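Local coordinates for protein yciO (Escherichia coli, PDB 1K7J) that is of uncertain function but belongs to the SUA5/YrdC family and probably binds double-stranded RNA, at residues G28-L40 with V168-T182. Numbering follows the deposited sequence.
Sequences GVIVYPTDSGYAL and VDLIIHGGYLGQKPT
With CG beside its backbone N (chi1 -84°), Tyr38 brings its ring up against the loop 174-177, where Leu177, its own CG anti to the carbonyl carbon (chi1 -42°), lays CD1 over one ring face. This CH-pi contact, 3.8 Å from Leu177 CD1 to the ring centroid of Tyr38, is offset toward the rim; the same methyl also touches Pro33 CB. At the ring edge, Tyr38 OH donates to Gly175 O (2.7 Å), in the carbonyl plane and on a lone pair, and accepts from Gly174 N (2.9 Å). A phenylalanine here would probably leave the Gly174 N-H and the Gly175 carbonyl without this shared partner, and the loop less firmly held. Upstream, strands 30-34 and 170-173 run parallel within the mixed sheet, joined by Val31 N to Leu170 O (2.8 Å) and Ile172 N to Val31 O (2.9 Å). Asp169 OD2 takes the Val29 N-H on its anti side (2.7 Å) and also forms a salt bridge with Arg52. Water 1 links Asp35 O and Gly37 N to Gly178 N. Polar bonds thus run from the parallel pairing into the following loop, where a phenol hydroxyl, acting as both donor and acceptor, ties two backbone groups of the loop.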
loop_
_atom_site.group_PDB
_atom_site.type_symbol
_atom_site.label_atom_id
_atom_site.label_comp_id
_atom_site.label_asym_id
_atom_site.label_seq_id
_atom_site.Cartn_x
_atom_site.Cartn_y
_atom_site.Cartn_z
ATOM N N GLY A 28 -7.212 -9.234 10.369
ATOM C CA GLY A 28 -6.889 -10.097 9.248
ATOM C C GLY A 28 -5.932 -9.483 8.243
ATOM O O GLY A 28 -5.745 -8.263 8.199
ATOM N N VAL A 29 -5.310 -10.339 7.442
ATOM C CA VAL A 29 -4.385 -9.902 6.404
ATOM C C VAL A 29 -5.102 -10.121 5.081
ATOM O O VAL A 29 -5.599 -11.218 4.810
ATOM C CB VAL A 29 -3.085 -10.730 6.419
ATOM C CG1 VAL A 29 -2.262 -10.430 5.177
ATOM C CG2 VAL A 29 -2.283 -10.410 7.670
ATOM N N ILE A 30 -5.163 -9.082 4.255
ATOM C CA ILE A 30 -5.846 -9.203 2.977
ATOM C C ILE A 30 -4.977 -8.822 1.793
ATOM O O ILE A 30 -3.949 -8.160 1.937
ATOM C CB ILE A 30 -7.114 -8.312 2.924
ATOM C CG1 ILE A 30 -6.718 -6.838 2.768
ATOM C CG2 ILE A 30 -7.938 -8.498 4.196
ATOM C CD1 ILE A 30 -7.900 -5.911 2.541
ATOM N N VAL A 31 -5.399 -9.275 0.618
ATOM C CA VAL A 31 -4.728 -8.948 -0.627
ATOM C C VAL A 31 -5.779 -8.136 -1.368
ATOM O O VAL A 31 -6.925 -8.570 -1.510
ATOM C CB VAL A 31 -4.375 -10.204 -1.451
ATOM C CG1 VAL A 31 -3.903 -9.796 -2.846
ATOM C CG2 VAL A 31 -3.282 -10.995 -0.743
ATOM N N TYR A 32 -5.407 -6.945 -1.814
ATOM C CA TYR A 32 -6.353 -6.100 -2.526
ATOM C C TYR A 32 -5.703 -5.409 -3.714
ATOM O O TYR A 32 -4.496 -5.185 -3.736
ATOM C CB TYR A 32 -6.961 -5.058 -1.581
ATOM C CG TYR A 32 -5.987 -4.051 -1.013
ATOM C CD1 TYR A 32 -5.115 -4.392 0.022
ATOM C CD2 TYR A 32 -5.964 -2.741 -1.488
ATOM C CE1 TYR A 32 -4.244 -3.443 0.576
ATOM C CE2 TYR A 32 -5.102 -1.791 -0.944
ATOM C CZ TYR A 32 -4.249 -2.146 0.087
ATOM O OH TYR A 32 -3.422 -1.191 0.646
ATOM N N PRO A 33 -6.506 -5.052 -4.720
ATOM C CA PRO A 33 -5.983 -4.390 -5.914
ATOM C C PRO A 33 -5.718 -2.899 -5.748
ATOM O O PRO A 33 -6.432 -2.215 -5.020
ATOM C CB PRO A 33 -7.079 -4.644 -6.939
ATOM C CG PRO A 33 -8.324 -4.531 -6.092
ATOM C CD PRO A 33 -7.950 -5.325 -4.857
ATOM N N THR A 34 -4.677 -2.408 -6.419
ATOM C CA THR A 34 -4.367 -0.980 -6.418
ATOM C C THR A 34 -4.130 -0.635 -7.884
ATOM O O THR A 34 -4.177 -1.513 -8.749
ATOM C CB THR A 34 -3.081 -0.620 -5.622
ATOM O OG1 THR A 34 -1.921 -0.999 -6.374
ATOM C CG2 THR A 34 -3.071 -1.315 -4.269
ATOM N N ASP A 35 -3.883 0.636 -8.167
ATOM C CA ASP A 35 -3.629 1.070 -9.536
ATOM C C ASP A 35 -2.295 0.518 -10.043
ATOM O O ASP A 35 -2.070 0.437 -11.250
ATOM C CB ASP A 35 -3.595 2.592 -9.597
ATOM C CG ASP A 35 -2.651 3.181 -8.575
ATOM O OD1 ASP A 35 -3.072 3.345 -7.411
ATOM O OD2 ASP A 35 -1.485 3.454 -8.931
ATOM N N SER A 36 -1.412 0.148 -9.118
ATOM C CA SER A 36 -0.101 -0.389 -9.474
ATOM C C SER A 36 0.126 -1.779 -8.884
ATOM O O SER A 36 0.981 -1.966 -8.017
ATOM C CB SER A 36 1.004 0.559 -8.995
ATOM O OG SER A 36 0.854 1.847 -9.569
ATOM N N GLY A 37 -0.649 -2.748 -9.361
ATOM C CA GLY A 37 -0.520 -4.117 -8.890
ATOM C C GLY A 37 -1.269 -4.415 -7.605
ATOM O O GLY A 37 -1.839 -3.524 -6.971
ATOM N N TYR A 38 -1.280 -5.687 -7.222
ATOM C CA TYR A 38 -1.946 -6.096 -5.993
ATOM C C TYR A 38 -1.072 -5.752 -4.793
ATOM O O TYR A 38 0.139 -5.586 -4.921
ATOM C CB TYR A 38 -2.253 -7.596 -6.037
ATOM C CG TYR A 38 -3.549 -7.896 -6.758
ATOM C CD1 TYR A 38 -4.771 -7.827 -6.085
ATOM C CD2 TYR A 38 -3.565 -8.190 -8.122
ATOM C CE1 TYR A 38 -5.975 -8.040 -6.751
ATOM C CE2 TYR A 38 -4.771 -8.400 -8.801
ATOM C CZ TYR A 38 -5.970 -8.323 -8.105
ATOM O OH TYR A 38 -7.166 -8.520 -8.764
ATOM N N ALA A 39 -1.694 -5.636 -3.626
ATOM C CA ALA A 39 -0.968 -5.290 -2.414
ATOM C C ALA A 39 -1.480 -6.077 -1.222
ATOM O O ALA A 39 -2.579 -6.629 -1.256
ATOM C CB ALA A 39 -1.114 -3.789 -2.135
ATOM N N LEU A 40 -0.667 -6.132 -0.172
ATOM C CA LEU A 40 -1.037 -6.800 1.068
ATOM C C LEU A 40 -1.461 -5.694 2.021
ATOM O O LEU A 40 -0.895 -4.601 1.995
ATOM C CB LEU A 40 0.165 -7.540 1.663
ATOM C CG LEU A 40 0.633 -8.823 0.981
ATOM C CD1 LEU A 40 2.048 -9.153 1.428
ATOM C CD2 LEU A 40 -0.322 -9.961 1.318
ATOM N N VAL A 168 -3.216 -15.955 3.718
ATOM C CA VAL A 168 -3.937 -14.708 3.945
ATOM C C VAL A 168 -5.395 -15.008 4.274
ATOM O O VAL A 168 -5.879 -16.115 4.041
ATOM C CB VAL A 168 -3.853 -13.767 2.721
ATOM C CG1 VAL A 168 -2.398 -13.413 2.445
ATOM C CG2 VAL A 168 -4.486 -14.421 1.505
ATOM N N ASP A 169 -6.094 -14.015 4.812
ATOM C CA ASP A 169 -7.481 -14.196 5.217
ATOM C C ASP A 169 -8.514 -13.807 4.165
ATOM O O ASP A 169 -9.642 -14.303 4.174
ATOM C CB ASP A 169 -7.710 -13.427 6.516
ATOM C CG ASP A 169 -6.698 -13.802 7.582
ATOM O OD1 ASP A 169 -6.574 -15.013 7.872
ATOM O OD2 ASP A 169 -6.022 -12.903 8.121
ATOM N N LEU A 170 -8.124 -12.922 3.258
ATOM C CA LEU A 170 -9.020 -12.490 2.200
ATOM C C LEU A 170 -8.235 -12.051 0.985
ATOM O O LEU A 170 -7.178 -11.437 1.107
ATOM C CB LEU A 170 -9.887 -11.315 2.664
ATOM C CG LEU A 170 -10.712 -10.637 1.557
ATOM C CD1 LEU A 170 -11.780 -11.596 1.046
ATOM C CD2 LEU A 170 -11.350 -9.362 2.092
ATOM N N ILE A 171 -8.749 -12.397 -0.187
ATOM C CA ILE A 171 -8.146 -11.983 -1.438
ATOM C C ILE A 171 -9.283 -11.349 -2.216
ATOM O O ILE A 171 -10.319 -11.980 -2.439
ATOM C CB ILE A 171 -7.586 -13.164 -2.246
ATOM C CG1 ILE A 171 -6.390 -13.775 -1.510
ATOM C CG2 ILE A 171 -7.170 -12.684 -3.639
ATOM C CD1 ILE A 171 -5.855 -15.051 -2.144
ATOM N N ILE A 172 -9.106 -10.087 -2.587
ATOM C CA ILE A 172 -10.121 -9.387 -3.355
ATOM C C ILE A 172 -9.727 -9.418 -4.818
ATOM O O ILE A 172 -8.696 -8.875 -5.202
ATOM C CB ILE A 172 -10.259 -7.909 -2.919
ATOM C CG1 ILE A 172 -10.802 -7.833 -1.490
ATOM C CG2 ILE A 172 -11.186 -7.167 -3.876
ATOM C CD1 ILE A 172 -10.824 -6.422 -0.918
ATOM N N HIS A 173 -10.544 -10.085 -5.623
ATOM C CA HIS A 173 -10.322 -10.170 -7.056
ATOM C C HIS A 173 -10.826 -8.850 -7.630
ATOM O O HIS A 173 -12.025 -8.570 -7.593
ATOM C CB HIS A 173 -11.126 -11.345 -7.623
ATOM C CG HIS A 173 -11.016 -11.514 -9.108
ATOM N ND1 HIS A 173 -11.268 -10.492 -9.998
ATOM C CD2 HIS A 173 -10.738 -12.608 -9.858
ATOM C CE1 HIS A 173 -11.154 -10.950 -11.232
ATOM N NE2 HIS A 173 -10.835 -12.231 -11.176
ATOM N N GLY A 174 -9.907 -8.033 -8.137
ATOM C CA GLY A 174 -10.285 -6.755 -8.711
ATOM C C GLY A 174 -9.829 -6.660 -10.152
ATOM O O GLY A 174 -9.548 -5.573 -10.655
ATOM N N GLY A 175 -9.750 -7.810 -10.813
ATOM C CA GLY A 175 -9.328 -7.839 -12.200
ATOM C C GLY A 175 -7.861 -8.169 -12.391
ATOM O O GLY A 175 -7.129 -8.420 -11.432
ATOM N N TYR A 176 -7.436 -8.176 -13.648
ATOM C CA TYR A 176 -6.055 -8.465 -14.000
ATOM C C TYR A 176 -5.358 -7.128 -14.178
ATOM O O TYR A 176 -5.683 -6.354 -15.077
ATOM C CB TYR A 176 -6.016 -9.307 -15.277
ATOM C CG TYR A 176 -6.573 -10.693 -15.044
ATOM C CD1 TYR A 176 -7.932 -10.886 -14.789
ATOM C CD2 TYR A 176 -5.733 -11.804 -15.003
ATOM C CE1 TYR A 176 -8.438 -12.154 -14.490
ATOM C CE2 TYR A 176 -6.228 -13.075 -14.706
ATOM C CZ TYR A 176 -7.579 -13.240 -14.448
ATOM O OH TYR A 176 -8.063 -14.491 -14.128
ATOM N N LEU A 177 -4.403 -6.860 -13.297
ATOM C CA LEU A 177 -3.699 -5.590 -13.293
ATOM C C LEU A 177 -2.361 -5.607 -14.010
ATOM O O LEU A 177 -1.977 -6.599 -14.629
ATOM C CB LEU A 177 -3.484 -5.149 -11.842
ATOM C CG LEU A 177 -4.680 -5.369 -10.909
ATOM C CD1 LEU A 177 -4.328 -4.934 -9.493
ATOM C CD2 LEU A 177 -5.879 -4.594 -11.429
ATOM N N GLY A 178 -1.663 -4.481 -13.929
ATOM C CA GLY A 178 -0.348 -4.389 -14.527
ATOM C C GLY A 178 0.628 -4.981 -13.530
ATOM O O GLY A 178 0.295 -5.141 -12.351
ATOM N N GLN A 179 1.829 -5.318 -13.987
ATOM C CA GLN A 179 2.834 -5.890 -13.096
ATOM C C GLN A 179 3.945 -4.907 -12.748
ATOM O O GLN A 179 4.920 -5.273 -12.094
ATOM C CB GLN A 179 3.434 -7.157 -13.710
ATOM C CG GLN A 179 3.631 -7.091 -15.206
ATOM C CD GLN A 179 2.687 -8.023 -15.955
ATOM O OE1 GLN A 179 1.462 -7.956 -15.797
ATOM N NE2 GLN A 179 3.255 -8.899 -16.773
ATOM N N LYS A 180 3.800 -3.663 -13.191
ATOM C CA LYS A 180 4.789 -2.634 -12.895
ATOM C C LYS A 180 4.409 -2.016 -11.551
ATOM O O LYS A 180 3.278 -1.574 -11.362
ATOM C CB LYS A 180 4.793 -1.560 -13.987
ATOM C CG LYS A 180 5.877 -0.502 -13.805
ATOM C CD LYS A 180 5.843 0.550 -14.905
ATOM C CE LYS A 180 6.201 -0.034 -16.261
ATOM N NZ LYS A 180 6.169 1.010 -17.330
ATOM N N PRO A 181 5.349 -1.986 -10.595
ATOM C CA PRO A 181 5.072 -1.415 -9.273
ATOM C C PRO A 181 5.094 0.109 -9.299
ATOM O O PRO A 181 5.360 0.718 -10.337
ATOM C CB PRO A 181 6.191 -1.995 -8.418
ATOM C CG PRO A 181 7.344 -1.995 -9.379
ATOM C CD PRO A 181 6.713 -2.544 -10.650
ATOM N N THR A 182 4.798 0.725 -8.161
ATOM C CA THR A 182 4.815 2.179 -8.077
ATOM C C THR A 182 6.240 2.700 -8.207
ATOM O O THR A 182 7.213 1.976 -7.976
ATOM C CB THR A 182 4.312 2.697 -6.715
ATOM O OG1 THR A 182 5.142 2.162 -5.677
ATOM C CG2 THR A 182 2.866 2.307 -6.472
HETATM O O HOH W 1 -1.427 -2.185 -12.211
HETATM O O HOH W 2 3.466 -1.164 -6.484
#